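Local coordinates for protein TipC2 (Streptococcus intermedius B196, PDB 6DHX) that probably serves as an immunity protein that protects the producing cell by binding an antibacterial toxin exported through the type VII secretion system, at residues Y50-Y53 against F59-S62; E24-T29 against K86-L91; Y93-K96 against V102-R105; G72-I77 against D155-K160. All blocks are in the same frame, centred on the assembly; numbering follows the deposited sequence.

Contact 1 of 4, residues Y50-Y53 against F59-S62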
loop_
_atom_site.group_PDB
_atom_site.type_symbol
_atom_site.label_atom_id
_atom_site.label_comp_id
_atom_site.label_asym_id
_atom_site.label_seq_id
_atom_site.Cartn_x
_atom_site.Cartn_y
_atom_site.Cartn_z
ATOM N N TYR A 50 -13.921 -7.242 -4.170
ATOM C CA TYR A 50 -14.770 -7.024 -3.000
ATOM C C TYR A 50 -15.890 -6.030 -3.297
ATOM O O TYR A 50 -15.712 -5.071 -4.061
ATOM C CB TYR A 50 -13.909 -6.505 -1.846
ATOM C CG TYR A 50 -12.838 -7.472 -1.409
ATOM C CD1 TYR A 50 -13.175 -8.786 -1.082
ATOM C CD2 TYR A 50 -11.512 -7.069 -1.263
ATOM C CE1 TYR A 50 -12.238 -9.686 -0.647
ATOM C CE2 TYR A 50 -10.543 -7.991 -0.833
ATOM C CZ TYR A 50 -10.931 -9.281 -0.503
ATOM O OH TYR A 50 -10.018 -10.205 -0.077
ATOM N N GLN A 51 -17.051 -6.239 -2.666
ATOM C CA GLN A 51 -18.210 -5.409 -2.947
ATOM C C GLN A 51 -17.935 -3.931 -2.651
ATOM O O GLN A 51 -17.418 -3.587 -1.582
ATOM C CB GLN A 51 -19.389 -5.887 -2.100
ATOM C CG GLN A 51 -20.608 -5.037 -2.281
ATOM C CD GLN A 51 -21.324 -5.334 -3.595
ATOM O OE1 GLN A 51 -21.372 -4.487 -4.494
ATOM N NE2 GLN A 51 -21.896 -6.527 -3.705
ATOM N N GLU A 52 -18.307 -3.048 -3.587
ATOM C CA GLU A 52 -18.179 -1.611 -3.342
ATOM C C GLU A 52 -19.233 -1.160 -2.351
ATOM O O GLU A 52 -20.422 -1.464 -2.505
ATOM C CB GLU A 52 -18.340 -0.790 -4.626
ATOM C CG GLU A 52 -17.223 -1.024 -5.662
ATOM C CD GLU A 52 -16.090 0.010 -5.532
ATOM O OE1 GLU A 52 -16.047 0.772 -4.532
ATOM O OE2 GLU A 52 -15.262 0.026 -6.477
ATOM N N TYR A 53 -18.810 -0.379 -1.365
ATOM C CA TYR A 53 -19.779 0.167 -0.411
ATOM C C TYR A 53 -20.819 1.079 -1.075
ATOM O O TYR A 53 -21.979 1.109 -0.644
ATOM C CB TYR A 53 -19.043 0.919 0.690
ATOM C CG TYR A 53 -19.976 1.648 1.619
ATOM C CD1 TYR A 53 -20.702 0.960 2.593
ATOM C CD2 TYR A 53 -20.141 3.026 1.523
ATOM C CE1 TYR A 53 -21.570 1.634 3.450
ATOM C CE2 TYR A 53 -21.002 3.704 2.370
ATOM C CZ TYR A 53 -21.713 3.006 3.329
ATOM O OH TYR A 53 -22.566 3.692 4.166
ATOM N N PHE A 59 -17.826 -4.244 -7.835
ATOM C CA PHE A 59 -16.747 -4.759 -7.005
ATOM C C PHE A 59 -15.470 -4.012 -7.289
ATOM O O PHE A 59 -15.225 -3.620 -8.439
ATOM C CB PHE A 59 -16.472 -6.243 -7.287
ATOM C CG PHE A 59 -17.608 -7.129 -6.922
ATOM C CD1 PHE A 59 -18.625 -7.397 -7.829
ATOM C CD2 PHE A 59 -17.690 -7.683 -5.643
ATOM C CE1 PHE A 59 -19.720 -8.220 -7.477
ATOM C CE2 PHE A 59 -18.775 -8.505 -5.281
ATOM C CZ PHE A 59 -19.796 -8.773 -6.204
ATOM N N TYR A 60 -14.658 -3.762 -6.188
ATOM C CA TYR A 60 -13.346 -3.138 -6.435
ATOM C C TYR A 60 -12.251 -4.170 -6.349
ATOM O O TYR A 60 -12.424 -5.192 -5.693
ATOM C CB TYR A 60 -13.063 -2.031 -5.408
ATOM C CG TYR A 60 -12.930 -2.509 -3.973
ATOM C CD1 TYR A 60 -11.688 -2.879 -3.445
ATOM C CD2 TYR A 60 -14.035 -2.501 -3.111
ATOM C CE1 TYR A 60 -11.559 -3.252 -2.124
ATOM C CE2 TYR A 60 -13.901 -2.890 -1.767
ATOM C CZ TYR A 60 -12.654 -3.255 -1.300
ATOM O OH TYR A 60 -12.447 -3.629 0.011
ATOM N N PRO A 61 -11.154 -3.960 -7.080
ATOM C CA PRO A 61 -10.035 -4.911 -7.044
ATOM C C PRO A 61 -9.128 -4.629 -5.847
ATOM O O PRO A 61 -8.912 -3.480 -5.433
ATOM C CB PRO A 61 -9.292 -4.635 -8.365
ATOM C CG PRO A 61 -9.510 -3.173 -8.603
ATOM C CD PRO A 61 -10.854 -2.792 -7.947
ATOM N N SER A 62 -8.632 -5.720 -5.281
ATOM C CA SER A 62 -7.705 -5.697 -4.159
ATOM C C SER A 62 -6.662 -6.765 -4.424
ATOM O O SER A 62 -7.016 -7.872 -4.847
ATOM C CB SER A 62 -8.485 -5.959 -2.852
ATOM O OG SER A 62 -7.646 -6.016 -1.721
HETATM O O HOH W 1 -15.556 -1.013 -8.997
#
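Tyr50 and Tyr60 pair through both of their backbone amides. Tyr50 N donates to Tyr60 O at 3.0 Å and Tyr60 N returns a bond to Tyr50 O at 2.7 Å, which makes them an antiparallel hydrogen-bonded pair. The next pair, Gln51 with Phe59, is of the non-hydrogen-bonded kind, and there Phe59 CA adds a CA-H...O contact to Tyr50 O.

Among the aromatic contacts, the edge of the Tyr50 ring is turned toward the face of Tyr60 in an offset edge-to-face pair, with the planes 62° apart. A CH-pi contact supports it: Tyr50 CB lies 3.9 Å from the centroid of the Tyr60 ring, over its face. With CG between the backbone N and the carbonyl carbon (chi1 65°), the Tyr60 ring stands up from the sheet and presents a face to Tyr50 CB. Beyond the pair, Tyr50 CE2 touches Ser62 CB at 3.5 Å. The Phe59 ring meets Tyr50 C edge-on, Phe59 CD2 lying 3.4 Å from Tyr50 C.

These strands, 45-51 and 59-65, form a beta hairpin at the border of the sheet, near the surface.

Glu52 bends at chi2, which lays its carboxylate against Tyr60 CB, with Glu52 OE2 at 3.2 Å. Its polar link is a water that donates to both Glu52 OE2 and Phe59 O. Ser62 OG is hydrogen-bonded to Asp80 on the neighbouring strand.

Contact 2 of 4, residues E24-T29 against K86-L91. With SO4 (sulfate ion), chain D.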
loop_
_atom_site.group_PDB
_atom_site.type_symbol
_atom_site.label_atom_id
_atom_site.label_comp_id
_atom_site.label_asym_id
_atom_site.label_seq_id
_atom_site.Cartn_x
_atom_site.Cartn_y
_atom_site.Cartn_z
ATOM N N GLU A 24 0.149 5.606 -12.866
ATOM C CA GLU A 24 0.270 4.543 -13.849
ATOM C C GLU A 24 -0.405 3.265 -13.345
ATOM O O GLU A 24 -1.202 2.631 -14.056
ATOM C CB GLU A 24 1.768 4.363 -14.130
ATOM C CG GLU A 24 2.138 3.517 -15.252
ATOM C CD GLU A 24 3.663 3.456 -15.354
ATOM O OE1 GLU A 24 4.239 2.687 -14.555
ATOM O OE2 GLU A 24 4.237 4.190 -16.199
ATOM N N ILE A 25 -0.131 2.894 -12.098
ATOM C CA ILE A 25 -0.788 1.736 -11.489
ATOM C C ILE A 25 -2.305 1.933 -11.422
ATOM O O ILE A 25 -3.072 1.017 -11.766
ATOM C CB ILE A 25 -0.222 1.454 -10.084
ATOM C CG1 ILE A 25 1.272 1.069 -10.161
ATOM C CG2 ILE A 25 -1.032 0.317 -9.410
ATOM C CD1 ILE A 25 2.027 1.166 -8.741
ATOM N N TYR A 26 -2.745 3.107 -10.965
ATOM C CA TYR A 26 -4.177 3.372 -10.835
ATOM C C TYR A 26 -4.858 3.264 -12.202
ATOM O O TYR A 26 -5.883 2.576 -12.358
ATOM C CB TYR A 26 -4.385 4.773 -10.226
ATOM C CG TYR A 26 -5.836 5.159 -10.065
ATOM C CD1 TYR A 26 -6.563 5.672 -11.150
ATOM C CD2 TYR A 26 -6.490 5.034 -8.814
ATOM C CE1 TYR A 26 -7.906 6.010 -10.993
ATOM C CE2 TYR A 26 -7.839 5.372 -8.665
ATOM C CZ TYR A 26 -8.522 5.861 -9.749
ATOM O OH TYR A 26 -9.829 6.229 -9.659
ATOM N N GLN A 27 -4.295 3.949 -13.206
ATOM C CA GLN A 27 -4.972 4.018 -14.508
ATOM C C GLN A 27 -4.938 2.684 -15.222
ATOM O O GLN A 27 -5.900 2.315 -15.902
ATOM C CB GLN A 27 -4.319 5.113 -15.368
ATOM C CG GLN A 27 -4.622 6.500 -14.747
ATOM C CD GLN A 27 -3.994 7.674 -15.478
ATOM O OE1 GLN A 27 -3.553 8.627 -14.826
ATOM N NE2 GLN A 27 -3.954 7.639 -16.832
ATOM N N GLU A 28 -3.811 1.970 -15.153
ATOM C CA GLU A 28 -3.806 0.695 -15.869
ATOM C C GLU A 28 -4.703 -0.309 -15.160
ATOM O O GLU A 28 -5.328 -1.144 -15.832
ATOM C CB GLU A 28 -2.385 0.174 -15.983
ATOM C CG GLU A 28 -2.227 -1.158 -16.742
ATOM C CD GLU A 28 -2.525 -1.108 -18.236
ATOM O OE1 GLU A 28 -2.718 -0.023 -18.818
ATOM O OE2 GLU A 28 -2.502 -2.207 -18.827
ATOM N N THR A 29 -4.781 -0.227 -13.823
ATOM C CA THR A 29 -5.704 -1.139 -13.129
ATOM C C THR A 29 -7.139 -0.781 -13.419
ATOM O O THR A 29 -7.939 -1.678 -13.668
ATOM C CB THR A 29 -5.430 -1.169 -11.617
ATOM O OG1 THR A 29 -4.063 -1.551 -11.416
ATOM C CG2 THR A 29 -6.400 -2.230 -10.925
ATOM N N LYS A 86 -15.149 10.107 -3.687
ATOM C CA LYS A 86 -14.655 11.448 -4.014
ATOM C C LYS A 86 -13.156 11.546 -3.789
ATOM O O LYS A 86 -12.456 12.231 -4.541
ATOM C CB LYS A 86 -15.379 12.501 -3.182
ATOM C CG LYS A 86 -16.815 12.726 -3.617
ATOM C CD LYS A 86 -17.473 13.759 -2.693
ATOM C CE LYS A 86 -18.929 13.967 -3.081
ATOM N NZ LYS A 86 -19.610 14.881 -2.115
ATOM N N ASN A 87 -12.649 10.874 -2.766
ATOM C CA ASN A 87 -11.206 10.853 -2.492
ATOM C C ASN A 87 -10.583 9.578 -3.067
ATOM O O ASN A 87 -10.028 8.685 -2.372
ATOM C CB ASN A 87 -10.958 10.980 -0.980
ATOM C CG ASN A 87 -9.527 11.408 -0.672
ATOM O OD1 ASN A 87 -8.850 12.001 -1.520
ATOM N ND2 ASN A 87 -9.050 11.074 0.517
ATOM N N ASN A 88 -10.668 9.458 -4.387
ATOM C CA ASN A 88 -10.306 8.188 -4.981
ATOM C C ASN A 88 -8.786 8.017 -4.952
ATOM O O ASN A 88 -8.044 8.989 -4.889
ATOM C CB ASN A 88 -10.863 8.099 -6.398
ATOM C CG ASN A 88 -10.349 9.225 -7.318
ATOM O OD1 ASN A 88 -10.280 10.398 -6.933
ATOM N ND2 ASN A 88 -10.022 8.857 -8.564
ATOM N N ASN A 89 -8.324 6.765 -4.910
ATOM C CA ASN A 89 -6.950 6.555 -4.446
ATOM C C ASN A 89 -6.524 5.113 -4.711
ATOM O O ASN A 89 -7.349 4.241 -4.985
ATOM C CB ASN A 89 -6.810 6.881 -2.927
ATOM C CG ASN A 89 -7.569 5.892 -2.017
ATOM O OD1 ASN A 89 -7.045 4.824 -1.691
ATOM N ND2 ASN A 89 -8.816 6.261 -1.600
ATOM N N ILE A 90 -5.211 4.882 -4.622
ATOM C CA ILE A 90 -4.646 3.547 -4.419
ATOM C C ILE A 90 -4.036 3.548 -3.038
ATOM O O ILE A 90 -3.430 4.545 -2.620
ATOM C CB ILE A 90 -3.529 3.205 -5.413
ATOM C CG1 ILE A 90 -3.876 3.537 -6.817
ATOM C CG2 ILE A 90 -3.008 1.815 -5.211
ATOM C CD1 ILE A 90 -2.739 4.412 -7.302
ATOM N N LEU A 91 -4.184 2.439 -2.330
ATOM C CA LEU A 91 -3.590 2.297 -0.996
ATOM C C LEU A 91 -2.688 1.076 -1.045
ATOM O O LEU A 91 -3.171 -0.030 -1.321
ATOM C CB LEU A 91 -4.671 2.110 0.060
ATOM C CG LEU A 91 -4.086 1.605 1.391
ATOM C CD1 LEU A 91 -3.289 2.768 2.085
ATOM C CD2 LEU A 91 -5.213 1.136 2.259
HETATM S S SO4 D . -9.672 10.463 -11.849
HETATM O O1 SO4 D . -8.877 10.193 -10.665
HETATM O O2 SO4 D . -9.341 11.749 -12.412
HETATM O O3 SO4 D . -11.073 10.384 -11.470
HETATM O O4 SO4 D . -9.326 9.517 -12.846
#
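Tyr26 reaches from the helix to Asn88 in the loop and Ile90 in the strand, polar at the hydroxyl and apolar at the root. At the far end Asn88 ND2 donates to Tyr26 OH over 2.9 Å, nearly straight at 164° and in the plane of the amide. Ring and amide stand almost perpendicular, 80° apart. At the near end Tyr26 CB packs on Ile90 CD1 at 3.4 Å, and Ile90 CG1 lies at the ring edge, 3.6 Å from Tyr26 CD2. With CG opposite the backbone N (chi1 179°), the tyrosine ring extends from the helix past Asn89, whose O lies at the ring edge, to Asn88.

Asn88 ND2 also donates to O1 of a sulfate ion at 2.7 Å, so the amide nitrogen serves both hydroxyl and sulfate. Further out, Asn88 OD1 accepts from Gln113 and Arg112 also binds the sulfate, which probably comes from the crystallisation liquor. Phe83 meets the Tyr26 ring edge-to-face, and Ile79 packs against Ile90. On the strand side, Asn89 ND2 donates to Asn87 O at 2.8 Å, tying down the turn into the strand. This is a helix-on-sheet contact, helix 21-32 lying against the start of strand 89-99 in the mixed sheet.

Contact 3 of 4, residues Y93-K96 against V102-R105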
loop_
_atom_site.group_PDB
_atom_site.type_symbol
_atom_site.label_atom_id
_atom_site.label_comp_id
_atom_site.label_asym_id
_atom_site.label_seq_id
_atom_site.Cartn_x
_atom_site.Cartn_y
_atom_site.Cartn_z
ATOM N N TYR A 93 -0.314 -1.064 1.450
ATOM C CA TYR A 93 0.044 -1.160 2.853
ATOM C C TYR A 93 0.666 -2.511 3.153
ATOM O O TYR A 93 0.526 -3.487 2.409
ATOM C CB TYR A 93 -1.150 -0.889 3.790
ATOM C CG TYR A 93 -2.252 -1.921 3.811
ATOM C CD1 TYR A 93 -3.274 -1.902 2.863
ATOM C CD2 TYR A 93 -2.284 -2.892 4.821
ATOM C CE1 TYR A 93 -4.310 -2.860 2.905
ATOM C CE2 TYR A 93 -3.286 -3.835 4.873
ATOM C CZ TYR A 93 -4.303 -3.826 3.916
ATOM O OH TYR A 93 -5.330 -4.773 3.987
ATOM N N PHE A 94 1.394 -2.545 4.269
ATOM C CA PHE A 94 1.984 -3.798 4.673
ATOM C C PHE A 94 2.112 -3.796 6.177
ATOM O O PHE A 94 2.034 -2.745 6.836
ATOM C CB PHE A 94 3.343 -4.045 4.013
ATOM C CG PHE A 94 4.413 -2.990 4.334
ATOM C CD1 PHE A 94 4.532 -1.840 3.554
ATOM C CD2 PHE A 94 5.322 -3.194 5.374
ATOM C CE1 PHE A 94 5.535 -0.885 3.810
ATOM C CE2 PHE A 94 6.310 -2.243 5.641
ATOM C CZ PHE A 94 6.443 -1.101 4.840
ATOM N N GLU A 95 2.256 -5.001 6.714
ATOM C CA GLU A 95 2.257 -5.228 8.159
ATOM C C GLU A 95 3.373 -6.193 8.521
ATOM O O GLU A 95 3.694 -7.117 7.760
ATOM C CB GLU A 95 0.898 -5.788 8.669
ATOM C CG GLU A 95 -0.349 -4.962 8.275
ATOM C CD GLU A 95 -1.631 -5.433 8.983
ATOM O OE1 GLU A 95 -1.610 -6.497 9.636
ATOM O OE2 GLU A 95 -2.668 -4.734 8.867
ATOM N N LYS A 96 3.971 -5.957 9.683
ATOM C CA LYS A 96 5.120 -6.703 10.175
ATOM C C LYS A 96 4.960 -6.896 11.669
ATOM O O LYS A 96 4.557 -5.973 12.393
ATOM C CB LYS A 96 6.428 -5.954 9.885
ATOM C CG LYS A 96 7.697 -6.780 10.106
ATOM C CD LYS A 96 8.936 -5.916 9.956
ATOM C CE LYS A 96 9.441 -5.454 11.317
ATOM N NZ LYS A 96 9.781 -6.599 12.216
ATOM N N VAL A 102 1.824 -7.833 18.588
ATOM C CA VAL A 102 1.808 -6.438 18.134
ATOM C C VAL A 102 2.406 -6.378 16.739
ATOM O O VAL A 102 3.484 -6.931 16.510
ATOM C CB VAL A 102 2.580 -5.498 19.087
ATOM C CG1 VAL A 102 2.539 -4.056 18.550
ATOM C CG2 VAL A 102 2.002 -5.556 20.532
ATOM N N ARG A 103 1.707 -5.716 15.802
ATOM C CA ARG A 103 2.201 -5.519 14.442
ATOM C C ARG A 103 2.209 -4.036 14.128
ATOM O O ARG A 103 1.353 -3.280 14.604
ATOM C CB ARG A 103 1.337 -6.255 13.371
ATOM C CG ARG A 103 1.089 -7.767 13.706
ATOM C CD ARG A 103 0.493 -8.479 12.479
ATOM N NE ARG A 103 -0.714 -7.836 11.937
ATOM C CZ ARG A 103 -1.940 -8.020 12.440
ATOM N NH1 ARG A 103 -2.108 -8.802 13.501
ATOM N NH2 ARG A 103 -2.992 -7.414 11.887
ATOM N N VAL A 104 3.179 -3.620 13.342
ATOM C CA VAL A 104 3.161 -2.293 12.750
ATOM C C VAL A 104 2.544 -2.392 11.362
ATOM O O VAL A 104 2.686 -3.394 10.660
ATOM C CB VAL A 104 4.583 -1.703 12.703
ATOM C CG1 VAL A 104 5.445 -2.466 11.660
ATOM C CG2 VAL A 104 4.558 -0.238 12.413
ATOM N N ARG A 105 1.786 -1.375 10.993
ATOM C CA ARG A 105 1.172 -1.310 9.674
ATOM C C ARG A 105 1.663 -0.036 9.036
ATOM O O ARG A 105 1.465 1.045 9.594
ATOM C CB ARG A 105 -0.343 -1.273 9.771
ATOM C CG ARG A 105 -0.944 -2.144 10.835
ATOM C CD ARG A 105 -2.431 -1.784 10.982
ATOM N NE ARG A 105 -3.302 -2.464 10.009
ATOM C CZ ARG A 105 -3.545 -2.080 8.754
ATOM N NH1 ARG A 105 -4.375 -2.798 7.999
ATOM N NH2 ARG A 105 -2.941 -1.025 8.234
#
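Glu95 stands between two arginines of the facing strand, Arg103 and Arg105, and its carboxylate is turned quite differently against each. With Arg103 the two flat groups are only 21° apart, and the guanidinium approaches side-on. Arg103 NE and Arg103 NH2 both donate to the one atom Glu95 OE1, each at 2.8 Å, NE on the anti side of the carboxylate and NH2 on the syn side. OE1 lies close to the guanidinium plane, but both donors sit on the same face of the carboxylate, and the bonds are bent to about 140°. The bend of Arg103 at chi3 turns this edge toward the glutamate.

Arg105 runs alongside Glu95 in the same direction, with its guanidinium 69° from the carboxylate. A salt bridge joins Arg105 NE to Glu95 OE2, over a face of the guanidinium, though the position of OE2 is doubtful. Beyond it, Arg105 NH1 lies 3.5 Å from Tyr93 CE2, its guanidinium close to parallel with the tyrosine ring.

The network spans the beta hairpin of strands 89-99 and 102-111. Lys96 and Val104 form a hydrogen-bonded pair, with Lys96 N to Val104 O at 3.0 Å and Val104 N to Lys96 O at 2.9 Å; Glu95 and Arg105 are the adjoining non-hydrogen-bonded pair. On the opposite face of the sheet from the charges, Lys96 CB rests on Val104 CG1 at 4.0 Å.

Arg103 is also bridged to Glu126 and Asp131, so this buried guanidinium is probably balanced by three carboxylates. Tyr133 packs against Glu95 and both arginines, and Tyr93 OH is hydrogen-bonded to Lys76.

Contact 4 of 4, residues G72-I77 against D155-K160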
loop_
_atom_site.group_PDB
_atom_site.type_symbol
_atom_site.label_atom_id
_atom_site.label_comp_id
_atom_site.label_asym_id
_atom_site.label_seq_id
_atom_site.Cartn_x
_atom_site.Cartn_y
_atom_site.Cartn_z
ATOM N N GLY A 72 10.347 -13.146 6.009
ATOM C CA GLY A 72 10.652 -12.858 7.400
ATOM C C GLY A 72 9.447 -12.586 8.278
ATOM O O GLY A 72 8.562 -13.439 8.387
ATOM N N ASN A 73 9.383 -11.409 8.904
ATOM C CA ASN A 73 8.293 -11.114 9.825
ATOM C C ASN A 73 7.107 -10.424 9.153
ATOM O O ASN A 73 6.180 -9.995 9.859
ATOM C CB ASN A 73 8.786 -10.248 10.993
ATOM C CG ASN A 73 9.644 -11.024 11.977
ATOM O OD1 ASN A 73 10.751 -10.603 12.323
ATOM N ND2 ASN A 73 9.136 -12.163 12.435
ATOM N N TYR A 74 7.106 -10.287 7.828
ATOM C CA TYR A 74 6.014 -9.567 7.171
ATOM C C TYR A 74 4.802 -10.476 7.044
ATOM O O TYR A 74 4.894 -11.595 6.522
ATOM C CB TYR A 74 6.451 -9.037 5.802
ATOM C CG TYR A 74 7.535 -7.988 5.928
ATOM C CD1 TYR A 74 7.220 -6.644 6.148
ATOM C CD2 TYR A 74 8.880 -8.340 5.867
ATOM C CE1 TYR A 74 8.224 -5.680 6.288
ATOM C CE2 TYR A 74 9.884 -7.391 5.998
ATOM C CZ TYR A 74 9.548 -6.053 6.203
ATOM O OH TYR A 74 10.550 -5.105 6.361
ATOM N N THR A 75 3.660 -9.990 7.516
ATOM C CA THR A 75 2.454 -10.793 7.637
ATOM C C THR A 75 1.435 -10.494 6.544
ATOM O O THR A 75 0.520 -11.308 6.335
ATOM C CB THR A 75 1.805 -10.568 9.015
ATOM O OG1 THR A 75 1.511 -9.175 9.188
ATOM C CG2 THR A 75 2.751 -10.999 10.113
ATOM N N LYS A 76 1.549 -9.339 5.885
ATOM C CA LYS A 76 0.565 -8.930 4.889
ATOM C C LYS A 76 1.163 -7.842 4.014
ATOM O O LYS A 76 1.821 -6.924 4.512
ATOM C CB LYS A 76 -0.718 -8.405 5.555
ATOM C CG LYS A 76 -1.837 -8.114 4.582
ATOM C CD LYS A 76 -3.158 -7.898 5.343
ATOM C CE LYS A 76 -4.301 -7.790 4.362
ATOM N NZ LYS A 76 -5.632 -7.603 5.071
ATOM N N ILE A 77 0.897 -7.921 2.715
ATOM C CA ILE A 77 1.211 -6.842 1.791
ATOM C C ILE A 77 0.035 -6.762 0.835
ATOM O O ILE A 77 -0.333 -7.766 0.220
ATOM C CB ILE A 77 2.533 -7.084 1.005
ATOM C CG1 ILE A 77 3.709 -7.445 1.920
ATOM C CG2 ILE A 77 2.848 -5.847 0.100
ATOM C CD1 ILE A 77 4.924 -8.072 1.172
ATOM N N ASP A 155 11.754 4.046 7.343
ATOM C CA ASP A 155 12.241 4.262 5.983
ATOM C C ASP A 155 12.759 2.971 5.385
ATOM O O ASP A 155 12.506 2.679 4.215
ATOM C CB ASP A 155 13.365 5.300 5.966
ATOM C CG ASP A 155 12.873 6.713 6.257
ATOM O OD1 ASP A 155 11.707 7.020 5.960
ATOM O OD2 ASP A 155 13.671 7.506 6.809
ATOM N N ALA A 156 13.497 2.188 6.169
ATOM C CA ALA A 156 14.056 0.965 5.606
ATOM C C ALA A 156 12.954 -0.038 5.244
ATOM O O ALA A 156 13.051 -0.706 4.211
ATOM C CB ALA A 156 15.073 0.351 6.572
ATOM N N HIS A 157 11.916 -0.167 6.088
ATOM C CA HIS A 157 10.792 -1.058 5.789
ATOM C C HIS A 157 10.060 -0.602 4.530
ATOM O O HIS A 157 9.723 -1.416 3.654
ATOM C CB HIS A 157 9.811 -1.118 6.976
ATOM C CG HIS A 157 10.354 -1.848 8.172
ATOM N ND1 HIS A 157 10.862 -3.124 8.094
ATOM C CD2 HIS A 157 10.476 -1.473 9.468
ATOM C CE1 HIS A 157 11.292 -3.501 9.288
ATOM N NE2 HIS A 157 11.060 -2.521 10.144
ATOM N N TYR A 158 9.835 0.703 4.416
ATOM C CA TYR A 158 9.180 1.255 3.232
ATOM C C TYR A 158 10.008 0.980 1.975
ATOM O O TYR A 158 9.481 0.534 0.947
ATOM C CB TYR A 158 8.971 2.770 3.433
ATOM C CG TYR A 158 8.347 3.375 2.209
ATOM C CD1 TYR A 158 6.964 3.417 2.086
ATOM C CD2 TYR A 158 9.131 3.879 1.177
ATOM C CE1 TYR A 158 6.358 3.947 0.965
ATOM C CE2 TYR A 158 8.538 4.408 0.006
ATOM C CZ TYR A 158 7.139 4.445 -0.074
ATOM O OH TYR A 158 6.522 4.964 -1.195
ATOM N N GLU A 159 11.321 1.221 2.051
ATOM C CA GLU A 159 12.196 0.958 0.908
ATOM C C GLU A 159 12.144 -0.518 0.524
ATOM O O GLU A 159 12.070 -0.858 -0.657
ATOM C CB GLU A 159 13.629 1.390 1.232
ATOM C CG GLU A 159 14.699 0.925 0.236
ATOM C CD GLU A 159 14.563 1.553 -1.146
ATOM O OE1 GLU A 159 13.952 2.641 -1.282
ATOM O OE2 GLU A 159 15.119 0.966 -2.106
ATOM N N LYS A 160 12.172 -1.397 1.517
ATOM C CA LYS A 160 12.225 -2.828 1.238
ATOM C C LYS A 160 10.930 -3.346 0.610
ATOM O O LYS A 160 10.965 -4.138 -0.342
ATOM C CB LYS A 160 12.515 -3.566 2.540
ATOM C CG LYS A 160 12.686 -5.075 2.342
ATOM C CD LYS A 160 13.001 -5.687 3.725
ATOM C CE LYS A 160 12.825 -7.198 3.723
ATOM N NZ LYS A 160 13.638 -7.841 2.661
#
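The backbones of strand residue Tyr74 and helix residue His157 stay well apart, their CA atoms 9.9 Å from each other, so the gap is bridged by side chains alone. Tyr74 sends its ring straight across to the helix, and its hydroxyl meets the imidazole at the edge. Tyr74 OH and His157 ND1 are 2.7 Å apart in a hydrogen bond for which either atom could be the donor. The hydroxyl lies in the imidazole plane, directed at the ring nitrogen rather than over the ring, and it comes within 3.4 Å of His157 CE1. The two rings are steeply inclined, 76° apart, and meet obliquely with centroids 5.9 Å from each other.

One helical turn further on, Lys160 lays its aliphatic chain beside the tyrosine. Lys160 CD is 3.6 Å from Tyr74 OH, while Lys160 CE is 3.7 Å from Tyr74 CE2. Its CG opposite the backbone N (chi1 -176°) starts a chain that stays extended as far as CE and only then bends, at chi4, toward NZ. The phenol end is thus held between the imidazole edge and the lysine methylenes.

Around this bridge, Phe94 and Lys96 of the adjacent strand and Ile161 of the helix pack on Tyr74, and Lys96 also touches His157. On the remote side of the helix, Tyr158 is hydrogen-bonded to Tyr183 and makes a cation-pi contact with Lys119. Helix 151-173 is thereby tied to the sheet at the beginning of strand 74-82, as in alpha+beta folds where a helix packs on one face of a largely antiparallel sheet.

All four contacts reach the same mixed sheet. Contacts 3 and 4 are the close neighbours, with centres about 8 Å apart: the backbone of Glu95 probably bonds to Thr75 and Lys76, so strand 74-82 links the salt-bridge network to the helix 151-173 bridge. Contacts 2 and 3 use successive parts of strand 89-99, yet their centres are about 22 Å apart, on opposite sides of the chain's centre. Contact 1 touches contact 2 where Pro61 CG packs on Thr29 CG2 at 4.0 Å, and its centre lies about 25 Å from that of contact 4. The sulfate belongs to contact 2 alone.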